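PDB 2V8T: manganese-containing pseudocatalase from Thermus thermophilus, which probably breaks hydrogen peroxide down to water and oxygen at a centre of two manganese ions. Local coordinates for residues G32-M37 / F152-A157; A67-G72 / G186-A191; A174-G179 / K222-L227; L233-F236 / Y241-L244. All coordinates share one frame; numbering follows the deposited sequence. Where two conformers were deposited one is given.

Contact 1: residues G32-M37 / F152-A157. With MN (manganese (II) ion), chain C; MN (manganese (II) ion), chain D.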
loop_
_atom_site.group_PDB
_atom_site.type_symbol
_atom_site.label_atom_id
_atom_site.label_comp_id
_atom_site.label_asym_id
_atom_site.label_seq_id
_atom_site.Cartn_x
_atom_site.Cartn_y
_atom_site.Cartn_z
ATOM N N GLY A 32 -0.365 -6.497 -13.083
ATOM C CA GLY A 32 0.971 -6.338 -12.577
ATOM C C GLY A 32 1.648 -5.085 -13.058
ATOM O O GLY A 32 1.142 -4.364 -13.914
ATOM N N ARG A 33 2.841 -4.839 -12.516
ATOM C CA ARG A 33 3.566 -3.630 -12.841
ATOM C C ARG A 33 3.748 -3.425 -14.354
ATOM O O ARG A 33 3.694 -2.277 -14.809
ATOM C CB ARG A 33 4.953 -3.696 -12.181
ATOM C CG ARG A 33 5.819 -2.533 -12.530
ATOM C CD ARG A 33 7.142 -2.608 -11.823
ATOM N NE ARG A 33 7.976 -1.471 -12.309
ATOM C CZ ARG A 33 9.211 -1.154 -11.969
ATOM N NH1 ARG A 33 9.707 -1.929 -11.166
ATOM N NH2 ARG A 33 9.889 -0.151 -12.517
ATOM N N PHE A 34 4.016 -4.494 -15.094
ATOM C CA PHE A 34 4.250 -4.404 -16.530
ATOM C C PHE A 34 3.110 -5.074 -17.324
ATOM O O PHE A 34 3.286 -5.505 -18.472
ATOM C CB PHE A 34 5.623 -4.961 -16.913
ATOM C CG PHE A 34 6.703 -4.162 -16.281
ATOM C CD1 PHE A 34 7.013 -2.922 -16.754
ATOM C CD2 PHE A 34 7.428 -4.606 -15.217
ATOM C CE1 PHE A 34 7.994 -2.150 -16.193
ATOM C CE2 PHE A 34 8.427 -3.847 -14.642
ATOM C CZ PHE A 34 8.701 -2.610 -15.115
ATOM N N GLY A 35 1.938 -5.130 -16.731
ATOM C CA GLY A 35 0.764 -5.617 -17.413
ATOM C C GLY A 35 0.126 -4.544 -18.293
ATOM O O GLY A 35 0.539 -3.393 -18.376
ATOM N N GLU A 36 -0.954 -4.968 -18.939
ATOM C CA GLU A 36 -1.649 -4.112 -19.909
ATOM C C GLU A 36 -2.287 -2.927 -19.239
ATOM O O GLU A 36 -2.448 -1.864 -19.864
ATOM C CB GLU A 36 -2.672 -4.946 -20.684
ATOM C CG GLU A 36 -1.988 -5.936 -21.643
ATOM C CD GLU A 36 -1.398 -5.293 -22.846
ATOM O OE1 GLU A 36 -1.600 -4.084 -23.073
ATOM O OE2 GLU A 36 -0.668 -5.969 -23.648
ATOM N N MET A 37 -2.697 -3.026 -17.965
ATOM C CA MET A 37 -3.165 -1.829 -17.265
ATOM C C MET A 37 -2.100 -0.746 -17.250
ATOM O O MET A 37 -2.415 0.436 -17.316
ATOM C CB MET A 37 -3.600 -2.134 -15.831
ATOM C CG MET A 37 -4.875 -2.822 -15.683
ATOM S SD MET A 37 -6.302 -1.705 -15.981
ATOM C CE MET A 37 -6.267 -0.664 -14.517
ATOM N N PHE A 152 9.490 2.909 -24.394
ATOM C CA PHE A 152 10.267 1.859 -25.093
ATOM C C PHE A 152 10.633 0.755 -24.105
ATOM O O PHE A 152 10.425 -0.431 -24.348
ATOM C CB PHE A 152 11.491 2.529 -25.725
ATOM C CG PHE A 152 12.369 1.565 -26.490
ATOM C CD1 PHE A 152 12.106 1.243 -27.807
ATOM C CD2 PHE A 152 13.459 0.975 -25.879
ATOM C CE1 PHE A 152 12.917 0.368 -28.512
ATOM C CE2 PHE A 152 14.278 0.091 -26.577
ATOM C CZ PHE A 152 14.008 -0.187 -27.892
ATOM N N PHE A 153 11.202 1.182 -22.952
ATOM C CA PHE A 153 11.505 0.226 -21.865
ATOM C C PHE A 153 10.256 -0.544 -21.433
ATOM O O PHE A 153 10.283 -1.758 -21.271
ATOM C CB PHE A 153 12.131 0.980 -20.692
ATOM C CG PHE A 153 12.167 0.146 -19.449
ATOM C CD1 PHE A 153 13.030 -0.950 -19.342
ATOM C CD2 PHE A 153 11.288 0.373 -18.414
ATOM C CE1 PHE A 153 12.972 -1.797 -18.249
ATOM C CE2 PHE A 153 11.293 -0.478 -17.292
ATOM C CZ PHE A 153 12.139 -1.581 -17.247
ATOM N N LEU A 154 9.142 0.184 -21.223
ATOM C CA LEU A 154 7.921 -0.438 -20.719
ATOM C C LEU A 154 7.495 -1.559 -21.655
ATOM O O LEU A 154 7.082 -2.636 -21.213
ATOM C CB LEU A 154 6.767 0.540 -20.622
ATOM C CG LEU A 154 5.765 0.522 -19.480
ATOM C CD1 LEU A 154 4.525 1.405 -19.895
ATOM C CD2 LEU A 154 5.528 -0.840 -18.850
ATOM N N GLU A 155 7.512 -1.326 -22.976
ATOM C CA GLU A 155 7.101 -2.345 -23.888
ATOM C C GLU A 155 7.973 -3.576 -23.844
ATOM O O GLU A 155 7.472 -4.701 -23.937
ATOM C CB GLU A 155 6.983 -1.814 -25.341
ATOM C CG GLU A 155 5.827 -0.848 -25.528
ATOM C CD GLU A 155 4.437 -1.467 -25.559
ATOM O OE1 GLU A 155 4.263 -2.644 -25.942
ATOM O OE2 GLU A 155 3.431 -0.720 -25.325
ATOM N N VAL A 156 9.303 -3.409 -23.756
ATOM C CA VAL A 156 10.165 -4.600 -23.733
ATOM C C VAL A 156 10.130 -5.303 -22.362
ATOM O O VAL A 156 10.279 -6.531 -22.315
ATOM C CB VAL A 156 11.570 -4.317 -24.262
ATOM C CG1 VAL A 156 11.509 -3.958 -25.742
ATOM C CG2 VAL A 156 12.334 -3.271 -23.467
ATOM N N ALA A 157 9.922 -4.567 -21.276
ATOM C CA ALA A 157 9.712 -5.203 -19.969
ATOM C C ALA A 157 8.389 -6.010 -19.991
ATOM O O ALA A 157 8.335 -7.160 -19.551
ATOM C CB ALA A 157 9.698 -4.151 -18.874
HETATM MN MN MN C . -0.604 -4.135 -24.997
HETATM MN MN MN D . 1.882 -2.166 -25.936
HETATM O O HOH W 1 0.947 -3.036 -24.169
HETATM O O HOH W 2 0.561 -5.962 -25.541
#

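Contact 2: residues A67-G72 / G186-A191. With MN (manganese (II) ion), chain D; MN (manganese (II) ion), chain C.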
loop_
_atom_site.group_PDB
_atom_site.type_symbol
_atom_site.label_atom_id
_atom_site.label_comp_id
_atom_site.label_asym_id
_atom_site.label_seq_id
_atom_site.Cartn_x
_atom_site.Cartn_y
_atom_site.Cartn_z
ATOM N N ALA A 67 -2.451 4.312 -26.862
ATOM C CA ALA A 67 -3.254 4.213 -25.653
ATOM C C ALA A 67 -4.593 3.522 -25.958
ATOM O O ALA A 67 -5.093 2.700 -25.189
ATOM C CB ALA A 67 -3.527 5.591 -25.076
ATOM N N THR A 68 -5.227 3.938 -27.068
ATOM C CA THR A 68 -6.524 3.375 -27.437
ATOM C C THR A 68 -6.421 1.882 -27.714
ATOM O O THR A 68 -7.279 1.102 -27.330
ATOM C CB THR A 68 -7.109 4.136 -28.628
ATOM O OG1 THR A 68 -7.071 5.522 -28.333
ATOM C CG2 THR A 68 -8.540 3.717 -28.895
ATOM N N GLU A 69 -5.355 1.469 -28.436
ATOM C CA GLU A 69 -5.168 0.048 -28.669
ATOM C C GLU A 69 -5.062 -0.715 -27.322
ATOM O O GLU A 69 -5.603 -1.816 -27.176
ATOM C CB GLU A 69 -3.920 -0.241 -29.526
ATOM C CG GLU A 69 -3.824 -1.735 -29.769
ATOM C CD GLU A 69 -2.764 -2.231 -30.735
ATOM O OE1 GLU A 69 -2.001 -1.418 -31.321
ATOM O OE2 GLU A 69 -2.689 -3.488 -30.866
ATOM N N GLU A 70 -4.333 -0.140 -26.347
ATOM C CA GLU A 70 -4.153 -0.859 -25.083
ATOM C C GLU A 70 -5.461 -1.061 -24.346
ATOM O O GLU A 70 -5.566 -2.025 -23.546
ATOM C CB GLU A 70 -3.138 -0.142 -24.179
ATOM C CG GLU A 70 -1.753 0.130 -24.748
ATOM C CD GLU A 70 -0.879 -1.073 -25.100
ATOM O OE1 GLU A 70 -1.389 -2.154 -25.221
ATOM O OE2 GLU A 70 0.324 -0.853 -25.356
ATOM N N LEU A 71 -6.496 -0.259 -24.582
ATOM C CA LEU A 71 -7.816 -0.549 -23.997
ATOM C C LEU A 71 -8.289 -1.933 -24.406
ATOM O O LEU A 71 -8.863 -2.687 -23.613
ATOM C CB LEU A 71 -8.861 0.504 -24.439
ATOM C CG LEU A 71 -8.729 1.882 -23.822
ATOM C CD1 LEU A 71 -9.584 2.889 -24.607
ATOM C CD2 LEU A 71 -9.154 1.862 -22.367
ATOM N N GLY A 72 -8.147 -2.259 -25.694
ATOM C CA GLY A 72 -8.527 -3.562 -26.155
ATOM C C GLY A 72 -7.643 -4.657 -25.643
ATOM O O GLY A 72 -8.029 -5.841 -25.628
ATOM N N GLY A 186 5.713 -5.834 -30.063
ATOM C CA GLY A 186 6.799 -5.564 -30.972
ATOM C C GLY A 186 6.542 -4.337 -31.803
ATOM O O GLY A 186 7.462 -3.516 -32.040
ATOM N N VAL A 187 5.312 -4.159 -32.284
ATOM C CA VAL A 187 4.945 -2.963 -33.029
ATOM C C VAL A 187 5.114 -1.726 -32.148
ATOM O O VAL A 187 5.690 -0.728 -32.570
ATOM C CB VAL A 187 3.495 -3.069 -33.550
ATOM C CG1 VAL A 187 2.998 -1.736 -34.086
ATOM C CG2 VAL A 187 3.447 -4.163 -34.637
ATOM N N HIS A 188 4.600 -1.788 -30.897
ATOM C CA HIS A 188 4.686 -0.595 -30.060
ATOM C C HIS A 188 6.132 -0.245 -29.727
ATOM O O HIS A 188 6.500 0.932 -29.744
ATOM C CB HIS A 188 3.874 -0.813 -28.775
ATOM C CG HIS A 188 2.424 -0.995 -29.029
ATOM N ND1 HIS A 188 1.600 -1.463 -28.035
ATOM C CD2 HIS A 188 1.688 -0.809 -30.168
ATOM C CE1 HIS A 188 0.384 -1.525 -28.575
ATOM N NE2 HIS A 188 0.401 -1.150 -29.852
ATOM N N ALA A 189 6.960 -1.241 -29.377
ATOM C CA ALA A 189 8.369 -0.963 -29.115
ATOM C C ALA A 189 9.046 -0.376 -30.334
ATOM O O ALA A 189 9.837 0.568 -30.255
ATOM C CB ALA A 189 9.100 -2.219 -28.657
ATOM N N ALA A 190 8.749 -0.945 -31.511
ATOM C CA ALA A 190 9.325 -0.406 -32.752
ATOM C C ALA A 190 8.876 1.033 -32.979
ATOM O O ALA A 190 9.669 1.863 -33.445
ATOM C CB ALA A 190 8.911 -1.304 -33.939
ATOM N N ALA A 191 7.601 1.335 -32.706
ATOM C CA ALA A 191 7.071 2.652 -32.956
ATOM C C ALA A 191 7.724 3.678 -32.018
ATOM O O ALA A 191 8.131 4.760 -32.443
ATOM C CB ALA A 191 5.547 2.669 -32.795
HETATM MN MN MN D . 1.882 -2.166 -25.936
HETATM MN MN MN C . -0.604 -4.135 -24.997
HETATM O O HOH W 1 0.947 -3.036 -24.169
HETATM O O HOH W 2 0.561 -5.962 -25.541
#

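Contact 3: residues A174-G179 / K222-L227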
loop_
_atom_site.group_PDB
_atom_site.type_symbol
_atom_site.label_atom_id
_atom_site.label_comp_id
_atom_site.label_asym_id
_atom_site.label_seq_id
_atom_site.Cartn_x
_atom_site.Cartn_y
_atom_site.Cartn_z
ATOM N N ALA A 174 -4.329 -18.924 -23.442
ATOM C CA ALA A 174 -3.227 -18.065 -23.023
ATOM C C ALA A 174 -2.173 -17.941 -24.098
ATOM O O ALA A 174 -1.637 -16.858 -24.334
ATOM C CB ALA A 174 -2.604 -18.604 -21.722
ATOM N N ARG A 175 -1.848 -19.059 -24.764
ATOM C CA ARG A 175 -0.805 -19.015 -25.803
ATOM C C ARG A 175 -1.226 -18.147 -26.988
ATOM O O ARG A 175 -0.391 -17.461 -27.561
ATOM C CB ARG A 175 -0.573 -20.457 -26.338
ATOM C CG ARG A 175 0.123 -21.422 -25.324
ATOM C CD ARG A 175 0.393 -22.793 -25.783
ATOM N NE ARG A 175 1.263 -22.971 -26.916
ATOM C CZ ARG A 175 2.493 -23.479 -27.024
ATOM N NH1 ARG A 175 3.320 -23.742 -26.050
ATOM N NH2 ARG A 175 2.858 -23.693 -28.283
ATOM N N GLU A 176 -2.496 -18.205 -27.349
ATOM C CA GLU A 176 -2.998 -17.373 -28.459
ATOM C C GLU A 176 -2.955 -15.888 -28.113
ATOM O O GLU A 176 -2.456 -15.060 -28.864
ATOM C CB GLU A 176 -4.396 -17.736 -28.966
ATOM C CG GLU A 176 -4.417 -19.059 -29.680
ATOM C CD GLU A 176 -3.635 -19.150 -30.980
ATOM O OE1 GLU A 176 -3.206 -18.106 -31.523
ATOM O OE2 GLU A 176 -3.437 -20.312 -31.415
ATOM N N MET A 177 -3.486 -15.551 -26.929
ATOM C CA MET A 177 -3.451 -14.170 -26.489
ATOM C C MET A 177 -2.018 -13.670 -26.426
ATOM O O MET A 177 -1.710 -12.543 -26.867
ATOM C CB MET A 177 -4.179 -14.019 -25.153
ATOM C CG MET A 177 -4.065 -12.634 -24.541
ATOM S SD MET A 177 -2.575 -12.315 -23.579
ATOM C CE MET A 177 -2.915 -13.354 -22.136
ATOM N N ILE A 178 -1.127 -14.461 -25.820
ATOM C CA ILE A 178 0.232 -13.984 -25.618
ATOM C C ILE A 178 0.944 -13.870 -26.952
ATOM O O ILE A 178 1.662 -12.915 -27.219
ATOM C CB ILE A 178 1.001 -14.835 -24.612
ATOM C CG1 ILE A 178 0.406 -14.688 -23.222
ATOM C CG2 ILE A 178 2.488 -14.468 -24.688
ATOM C CD1 ILE A 178 0.895 -15.706 -22.210
ATOM N N GLY A 179 0.776 -14.887 -27.832
ATOM C CA GLY A 179 1.414 -14.773 -29.132
ATOM C C GLY A 179 0.997 -13.496 -29.866
ATOM O O GLY A 179 1.826 -12.825 -30.490
ATOM N N LYS A 222 4.596 -16.454 -34.339
ATOM C CA LYS A 222 5.041 -16.669 -35.706
ATOM C C LYS A 222 3.821 -16.645 -36.655
ATOM O O LYS A 222 3.879 -16.067 -37.737
ATOM C CB LYS A 222 5.835 -17.959 -35.789
ATOM C CG LYS A 222 6.575 -18.111 -37.093
ATOM C CD LYS A 222 5.863 -18.827 -38.116
ATOM C CE LYS A 222 6.829 -19.160 -39.321
ATOM N NZ LYS A 222 5.941 -19.948 -40.191
ATOM N N LYS A 223 2.727 -17.312 -36.272
ATOM C CA LYS A 223 1.533 -17.291 -37.113
ATOM C C LYS A 223 1.040 -15.863 -37.358
ATOM O O LYS A 223 0.733 -15.473 -38.491
ATOM C CB LYS A 223 0.441 -18.126 -36.492
ATOM C CG LYS A 223 -0.862 -18.173 -37.314
ATOM C CD LYS A 223 -2.056 -18.807 -36.607
ATOM C CE LYS A 223 -2.538 -18.067 -35.353
ATOM N NZ LYS A 223 -3.428 -18.892 -34.513
ATOM N N TYR A 224 0.961 -15.056 -36.289
ATOM C CA TYR A 224 0.493 -13.683 -36.456
ATOM C C TYR A 224 1.441 -12.846 -37.314
ATOM O O TYR A 224 0.964 -11.988 -38.058
ATOM C CB TYR A 224 0.200 -13.047 -35.090
ATOM C CG TYR A 224 -0.963 -13.703 -34.390
ATOM C CD1 TYR A 224 -2.233 -13.665 -34.944
ATOM C CD2 TYR A 224 -0.824 -14.315 -33.144
ATOM C CE1 TYR A 224 -3.286 -14.314 -34.296
ATOM C CE2 TYR A 224 -1.863 -14.939 -32.516
ATOM C CZ TYR A 224 -3.085 -14.958 -33.095
ATOM O OH TYR A 224 -4.139 -15.634 -32.482
ATOM N N MET A 225 2.746 -13.099 -37.224
ATOM C CA MET A 225 3.686 -12.437 -38.146
ATOM C C MET A 225 3.478 -12.928 -39.570
ATOM O O MET A 225 3.557 -12.122 -40.528
ATOM C CB MET A 225 5.122 -12.639 -37.716
ATOM C CG MET A 225 5.393 -11.951 -36.452
ATOM S SD MET A 225 7.100 -11.801 -36.002
ATOM C CE MET A 225 7.325 -13.301 -35.768
ATOM N N ASP A 226 3.200 -14.212 -39.768
ATOM C CA ASP A 226 2.941 -14.718 -41.112
ATOM C C ASP A 226 1.693 -14.053 -41.703
ATOM O O ASP A 226 1.590 -13.946 -42.933
ATOM C CB ASP A 226 2.769 -16.214 -41.084
ATOM C CG ASP A 226 4.020 -16.982 -40.833
ATOM O OD1 ASP A 226 5.133 -16.436 -41.023
ATOM O OD2 ASP A 226 3.923 -18.201 -40.499
ATOM N N LEU A 227 0.762 -13.585 -40.859
ATOM C CA LEU A 227 -0.417 -12.849 -41.288
ATOM C C LEU A 227 -0.132 -11.352 -41.504
ATOM O O LEU A 227 -1.039 -10.627 -41.938
ATOM C CB LEU A 227 -1.555 -13.027 -40.274
ATOM C CG LEU A 227 -2.086 -14.445 -40.146
ATOM C CD1 LEU A 227 -3.195 -14.470 -39.097
ATOM C CD2 LEU A 227 -2.622 -14.942 -41.483
#

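Contact 4: residues L233-F236 / Y241-L244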
loop_
_atom_site.group_PDB
_atom_site.type_symbol
_atom_site.label_atom_id
_atom_site.label_comp_id
_atom_site.label_asym_id
_atom_site.label_seq_id
_atom_site.Cartn_x
_atom_site.Cartn_y
_atom_site.Cartn_z
ATOM N N LEU A 233 0.112 -0.784 -37.799
ATOM C CA LEU A 233 -0.303 0.145 -36.743
ATOM C C LEU A 233 -1.699 0.573 -37.127
ATOM O O LEU A 233 -1.896 1.298 -38.127
ATOM C CB LEU A 233 0.650 1.328 -36.608
ATOM C CG LEU A 233 0.418 2.199 -35.385
ATOM C CD1 LEU A 233 0.768 1.450 -34.080
ATOM C CD2 LEU A 233 1.245 3.469 -35.481
ATOM N N TYR A 234 -2.716 0.074 -36.428
ATOM C CA TYR A 234 -4.111 0.399 -36.699
ATOM C C TYR A 234 -4.426 1.774 -36.130
ATOM O O TYR A 234 -4.066 2.068 -34.977
ATOM C CB TYR A 234 -5.033 -0.621 -36.068
ATOM C CG TYR A 234 -4.796 -2.042 -36.512
ATOM C CD1 TYR A 234 -3.952 -2.898 -35.795
ATOM C CD2 TYR A 234 -5.369 -2.548 -37.657
ATOM C CE1 TYR A 234 -3.688 -4.175 -36.221
ATOM C CE2 TYR A 234 -5.127 -3.813 -38.103
ATOM C CZ TYR A 234 -4.255 -4.649 -37.419
ATOM O OH TYR A 234 -3.968 -5.926 -37.842
ATOM N N ARG A 235 -5.161 2.561 -36.897
ATOM C CA ARG A 235 -5.650 3.867 -36.476
ATOM C C ARG A 235 -7.016 3.654 -35.829
ATOM O O ARG A 235 -8.038 3.491 -36.531
ATOM C CB ARG A 235 -5.714 4.828 -37.669
ATOM C CG ARG A 235 -6.071 6.238 -37.264
ATOM C CD ARG A 235 -6.146 7.204 -38.471
ATOM N NE ARG A 235 -7.286 6.940 -39.342
ATOM C CZ ARG A 235 -8.536 7.403 -39.112
ATOM N NH1 ARG A 235 -8.766 8.289 -38.175
ATOM N NH2 ARG A 235 -9.539 6.970 -39.869
ATOM N N PHE A 236 -7.052 3.623 -34.495
ATOM C CA PHE A 236 -8.247 3.314 -33.730
ATOM C C PHE A 236 -9.068 4.609 -33.495
ATOM O O PHE A 236 -9.270 5.046 -32.375
ATOM C CB PHE A 236 -7.892 2.676 -32.385
ATOM C CG PHE A 236 -7.453 1.235 -32.466
ATOM C CD1 PHE A 236 -8.411 0.222 -32.389
ATOM C CD2 PHE A 236 -6.109 0.852 -32.537
ATOM C CE1 PHE A 236 -8.050 -1.121 -32.399
ATOM C CE2 PHE A 236 -5.768 -0.481 -32.556
ATOM C CZ PHE A 236 -6.708 -1.467 -32.475
ATOM N N TYR A 241 -5.924 11.417 -35.644
ATOM C CA TYR A 241 -4.647 10.723 -35.589
ATOM C C TYR A 241 -4.226 10.180 -36.941
ATOM O O TYR A 241 -3.772 9.052 -37.086
ATOM C CB TYR A 241 -4.606 9.618 -34.490
ATOM C CG TYR A 241 -5.246 10.063 -33.205
ATOM C CD1 TYR A 241 -4.903 11.249 -32.552
ATOM C CD2 TYR A 241 -6.307 9.354 -32.673
ATOM C CE1 TYR A 241 -5.565 11.683 -31.412
ATOM C CE2 TYR A 241 -6.975 9.782 -31.533
ATOM C CZ TYR A 241 -6.612 10.968 -30.910
ATOM O OH TYR A 241 -7.306 11.353 -29.778
ATOM N N ARG A 242 -4.351 11.054 -37.949
ATOM C CA ARG A 242 -4.077 10.716 -39.323
ATOM C C ARG A 242 -2.601 10.874 -39.726
ATOM O O ARG A 242 -2.285 10.585 -40.908
ATOM C CB ARG A 242 -4.984 11.472 -40.258
ATOM C CG ARG A 242 -6.458 10.978 -40.168
ATOM C CD ARG A 242 -7.308 11.678 -41.165
ATOM N NE ARG A 242 -8.663 11.123 -41.245
ATOM C CZ ARG A 242 -9.016 9.992 -41.874
ATOM N NH1 ARG A 242 -8.137 9.217 -42.450
ATOM N NH2 ARG A 242 -10.290 9.608 -41.913
ATOM N N ASP A 243 -1.711 11.238 -38.795
ATOM C CA ASP A 243 -0.292 11.455 -39.124
ATOM C C ASP A 243 0.600 10.352 -38.560
ATOM O O ASP A 243 1.800 10.553 -38.449
ATOM C CB ASP A 243 0.157 12.823 -38.677
ATOM C CG ASP A 243 -0.585 13.936 -39.369
ATOM O OD1 ASP A 243 -0.888 13.804 -40.560
ATOM O OD2 ASP A 243 -0.853 14.987 -38.721
ATOM N N LEU A 244 0.033 9.182 -38.270
ATOM C CA LEU A 244 0.860 8.108 -37.725
ATOM C C LEU A 244 1.991 7.694 -38.652
ATOM O O LEU A 244 3.043 7.261 -38.193
ATOM C CB LEU A 244 -0.006 6.889 -37.389
ATOM C CG LEU A 244 -1.042 7.112 -36.288
ATOM C CD1 LEU A 244 -2.037 5.977 -36.270
ATOM C CD2 LEU A 244 -0.379 7.267 -34.913
#

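Contact 1: residues G32-M37 / F152-A157
The phenyl ring of Phe34 is the bump here, and a hollow on helix 144-166 formed by Phe153, Leu154 and Ala157 receives it. Its CG is turned anti to its own carbonyl carbon (chi1 -63°), which sends the ring from the beta turn 32-35 across to the helix. The floor of the hollow is Ala157: its CB lies 3.8 Å from the centroid of the Phe34 ring and only 19° off the ring normal, a CH-pi contact over the face. Over the opposite face, toward the rim, lies CG of Arg33 from the same segment, in one of its two modelled positions. Leu154 CD2 comes in at the ring edge, near its plane, though Leu154 is modelled in two positions and the closeness of this approach is therefore doubtful. Obliquely, Phe34 CE1 meets Phe153 CE2 at 3.9 Å, the two rings standing almost at right angles. Next to this apolar plug the same two segments reach the metals. Glu36 chelates one manganese through OE1 (2.2 Å) and OE2 (2.3 Å), Glu155 the other through OE1 (2.4 Å) and OE2 (2.2 Å), and one water bridges the ions. Tyr43 from helix 36-49 and Lys162 from helix 144-166 hydrogen-bond to Glu155 OE2 and Glu36 OE2 respectively. Helices 57-85 and 172-200 flank these carboxylates, while Phe139 and His150 of a second subunit meet the Phe153 ring edge-to-face.

Contact 2: residues A67-G72 / G186-A191
The helical segments around Glu69 and His188 keep their backbones well apart, Glu69 CA and His188 CA being 10.0 Å from each other at the nearest pair, so long side chains must bridge the gap between them. From 67-72 come two carboxylates, from 186-191 one imidazole. Glu70, bent at chi2 (-64°), straddles the metal pair: its OE1 binds one manganese at 2.1 Å and its OE2 the other, also at 2.1 Å. His188 ND1 joins the second ion at 2.2 Å, which brings ND1 close to Glu70 OE2 as fellow ligands. The opposite nitrogen, NE2, donates to Glu69 OE1 over 2.8 Å in a nearly straight bond (165°). The acceptor lies in the imidazole plane, whereas the donor meets OE1 from above the carboxylate plane; the two planes stand 87° apart. Glu69 is thus a second-shell residue which, together with the metal bond, probably helps to hold the imidazole in its rotation. It is held in turn through OE2, by a salt bridge to Arg184 of helix 172-200 and a hydrogen bond to Gln9. Glu36 and Glu155 bring helices 36-49 and 144-166 to the same metals, His73 adds a ligand from helix 57-85, and Phe236, just beyond strand 232-235, packs on Thr68 and Glu69.

Contact 3: residues A174-G179 / K222-L227
Glu176 meets Lys223 and Tyr224 where the short helix 219-226 lies across helix 172-200, the segment axes passing 10.3 Å apart at a crossing angle of -49°. The charged part is a salt bridge: Lys223 NZ stands 3.1 Å from Glu176 OE1, on the syn side but tilted out of the carboxylate plane, with a longer, weak bond to OE2. Both residues were modelled in two positions, so the bridge describes one of the modelled states and probably is not permanent. The hydroxyl-to-carboxylate hydrogen bond is weak. Tyr224 OH donates to Glu176 OE1 at 2.8 Å, with carboxylate and phenol ring planes 89° apart, so OE1 collects two donors. The carboxylate can reach them because the Glu176 chain bends at chi2 (-65°). Van der Waals contact supplies the rest. Tyr224 CD2 lies 3.8 Å from Gly179 C, its ring set obliquely against a bare patch of helix backbone, while the CE of Lys223 overlies one face of that ring. A leucine here has no hydroxyl, which would probably leave Glu176 OE1 with the lysine alone and its carboxylate freer to turn. Tyr180 meets the Tyr224 ring edge-to-face from the long helix. The arrangement is an oblique helix-helix packing, with a short accessory helix laid on a long helix of the ferritin-like bundle and Gly179 about 12 Å from a manganese ion.

Contact 4: residues L233-F236 / Y241-L244
Strand 233-235 and the irregular segment 241-244 face each other across a tight chain reversal of four intervening residues, Arg235 CA and Tyr241 CA lying 7.0 Å apart and Tyr241 itself taking a left-handed backbone conformation (phi 64°). Arg235 spans the gap. Its straight run through chi2 brings CD to within 3.3 Å of Tyr241 O, and the bend at chi3 (70°) then turns the guanidinium flat onto that of Arg242. The two planar groups stack with centres 3.8 Å apart and planes at 24°, NH2 of Arg235 coming 3.4 Å from NH2 of Arg242. Such a stack of like charges is probably tolerated because each has its own carboxylate: Arg235 NH2 makes a salt bridge with Asp263 at the end of strand 260-263, Arg242 NH2 one with Glu239, while Arg235 also binds the turn it bridges, through NH1 to Asp240 O and NH2 to Pro238 O. Below the polar layer, Leu244 fills the apolar side: its CB is 4.1 Å from Leu233 CD2, and its CD1 touches Arg235 CB at 4.1 Å. A methionine in place of Arg235 would probably leave Asp263 without its mate and the carbonyls of Pro238 and Asp240 without their donor, letting the reversal move. The loop borders a predicted calcium site, whose predicted ligands are Ser237, in the reversal, and Asp61, beside Tyr241, while Tyr241 OH bonds to Asp6 of a third subunit. The arrangement is thus an arginine-arginine stack within a short reversal after strand 232-235, next to those predicted calcium ligands.

Overall arrangement
From the N terminus, contact 1 joins the start of helix 36-49 to helix 144-166, closing a long, mostly helical loop. Contact 2 opens inside that loop on helix 57-85 and closes beyond it on helix 172-200, so the two cross. They share both manganese ions and the bridging water, and together tie all four bundle helices. Contact 3 opens earlier on helix 172-200 and closes later, crossing contact 2 but following contact 1; it joins the short helix 219-226 to helix 172-200 about 8 Å, at nearest atoms, from contact 2. Contact 4 comes last as a short local closure, touching contact 2 where Phe236 and Leu233 pack on Glu69 and Val187.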